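Local coordinates for uncharacterized protein (Klebsiella pneumoniae, PDB 2A2L), which is of unknown function but belongs to the HbpS-like family, whose namesake is a haem-degrading protein, at residues 32-37 against 53-58. Residues are numbered along the deposited sequence; the frame is centred on the assembly and turned at random.
Sequences NVAVVF and DEAFVS
Ala34 and Ala55 meet methyl to methyl, CB to CB 4.1 Å, where the two backbones come closest, with the CA atoms of the pair 4.7 Å apart. Each methyl also presses on the other's main chain: Ala55 CB sits 3.3 Å from Ala34 O, while Ala34 CB lies 3.5 Å from Ala55 N. The same Ala34 methyl meets Glu54 CB at 3.6 Å. Glu54 CG already turns away, anti to the carbonyl carbon, and with the bend at chi2 (-48°) the carboxylate ends away from 32-37, so only the root of this exposed side chain takes part. On the other flank of Ala55, Val36 offers CG2, the branch beside its backbone N, which reaches Ala55 CB at 4.2 Å.

In the fold, this is the entry to strand 36-41, just after a Schellman motif at Asn32 ends helix 14-30, packed against the loop that leaves the neighbouring antiparallel strand 46-51 for helix 59-72.

No direct hydrogen bond joins the segments. A water bridges them instead, donating to Ala34 O at 2.6 Å and accepting only a weak, long bond from Phe56 N; it also lies over the centre of one face of the Phe56 ring, 3.8 Å above the plane.

Backbone hydrogen bonds lie alongside: Val35 with Met52, at the start of the loop, Phe37 with Gln50 inside strand 46-51, and Val36 with Ser123 of strand 116-123, the other neighbour of 36-41. Farther out, Asp53 OD1 accepts a hydrogen bond from Leu14 N of a third subunit, and Ser58 O takes one from Asn97 ND2 of a second subunit.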
# COMPACT_ATOMS: atom_id res chain seq x y z
N ASN A 32 -28.71 13.41 -19.14
CA ASN A 32 -27.70 14.46 -19.23
C ASN A 32 -26.59 14.30 -18.22
O ASN A 32 -26.25 15.25 -17.52
CB ASN A 32 -28.33 15.85 -19.07
CG ASN A 32 -28.84 16.41 -20.38
OD1 ASN A 32 -29.92 16.99 -20.42
ND2 ASN A 32 -28.06 16.26 -21.45
N VAL A 33 -26.04 13.09 -18.15
CA VAL A 33 -24.99 12.79 -17.20
C VAL A 33 -23.89 11.91 -17.82
O VAL A 33 -24.16 11.09 -18.68
CB VAL A 33 -25.59 12.25 -15.83
CG1 VAL A 33 -26.03 10.79 -15.92
CG2 VAL A 33 -24.59 12.44 -14.67
N ALA A 34 -22.65 12.11 -17.40
CA ALA A 34 -21.53 11.28 -17.83
C ALA A 34 -21.04 10.38 -16.70
O ALA A 34 -20.61 10.85 -15.65
CB ALA A 34 -20.41 12.14 -18.32
N VAL A 35 -21.09 9.07 -16.93
CA VAL A 35 -20.71 8.11 -15.90
C VAL A 35 -19.60 7.14 -16.30
O VAL A 35 -19.38 6.90 -17.47
CB VAL A 35 -21.93 7.34 -15.36
CG1 VAL A 35 -22.98 8.30 -14.80
CG2 VAL A 35 -22.51 6.44 -16.42
N VAL A 36 -18.91 6.58 -15.30
CA VAL A 36 -18.24 5.28 -15.45
C VAL A 36 -19.17 4.06 -15.24
O VAL A 36 -19.98 4.05 -14.33
CB VAL A 36 -16.99 5.20 -14.57
CG1 VAL A 36 -16.05 4.06 -15.01
CG2 VAL A 36 -16.27 6.54 -14.62
N PHE A 37 -19.03 3.04 -16.10
CA PHE A 37 -19.75 1.76 -15.94
C PHE A 37 -18.75 0.64 -15.80
O PHE A 37 -17.76 0.57 -16.54
CB PHE A 37 -20.63 1.47 -17.15
CG PHE A 37 -21.45 0.18 -17.04
CD1 PHE A 37 -22.38 0.00 -15.99
CD2 PHE A 37 -21.32 -0.83 -18.01
CE1 PHE A 37 -23.15 -1.17 -15.88
CE2 PHE A 37 -22.10 -2.02 -17.93
CZ PHE A 37 -23.02 -2.19 -16.87
N ASP A 53 -16.38 10.52 -21.46
CA ASP A 53 -15.24 11.41 -21.57
C ASP A 53 -15.36 12.62 -20.65
O ASP A 53 -14.36 13.25 -20.32
CB ASP A 53 -15.10 11.85 -23.02
CG ASP A 53 -14.86 10.68 -23.97
OD1 ASP A 53 -13.75 10.11 -23.93
OD2 ASP A 53 -15.78 10.33 -24.75
N GLU A 54 -16.60 12.93 -20.26
CA GLU A 54 -16.94 14.03 -19.35
C GLU A 54 -17.11 13.56 -17.89
O GLU A 54 -17.37 14.39 -17.01
CB GLU A 54 -18.29 14.65 -19.76
CG GLU A 54 -18.33 15.44 -21.10
CD GLU A 54 -17.20 16.43 -21.24
OE1 GLU A 54 -17.19 17.43 -20.49
OE2 GLU A 54 -16.31 16.20 -22.10
N ALA A 55 -16.99 12.25 -17.64
CA ALA A 55 -17.12 11.71 -16.28
C ALA A 55 -15.91 11.99 -15.37
O ALA A 55 -14.79 12.24 -15.86
CB ALA A 55 -17.44 10.23 -16.33
N PHE A 56 -16.14 11.95 -14.06
CA PHE A 56 -15.10 12.21 -13.06
C PHE A 56 -14.11 11.07 -13.14
O PHE A 56 -14.52 9.90 -13.10
CB PHE A 56 -15.69 12.28 -11.62
CG PHE A 56 -16.71 13.39 -11.40
CD1 PHE A 56 -16.63 14.61 -12.09
CD2 PHE A 56 -17.74 13.21 -10.49
CE1 PHE A 56 -17.57 15.63 -11.88
CE2 PHE A 56 -18.70 14.21 -10.27
CZ PHE A 56 -18.62 15.42 -10.98
N VAL A 57 -12.82 11.39 -13.26
CA VAL A 57 -11.77 10.37 -13.23
C VAL A 57 -11.74 9.63 -11.89
O VAL A 57 -11.43 8.43 -11.83
CB VAL A 57 -10.33 10.89 -13.69
CG1 VAL A 57 -10.35 11.37 -15.14
CG2 VAL A 57 -9.82 12.00 -12.78
N SER A 58 -12.13 10.34 -10.82
CA SER A 58 -12.36 9.73 -9.52
C SER A 58 -13.34 8.57 -9.54
O SER A 58 -13.32 7.73 -8.66
CB SER A 58 -12.88 10.78 -8.53
OG SER A 58 -13.21 11.97 -9.20
O HOH W 1 -19.55 12.48 -13.92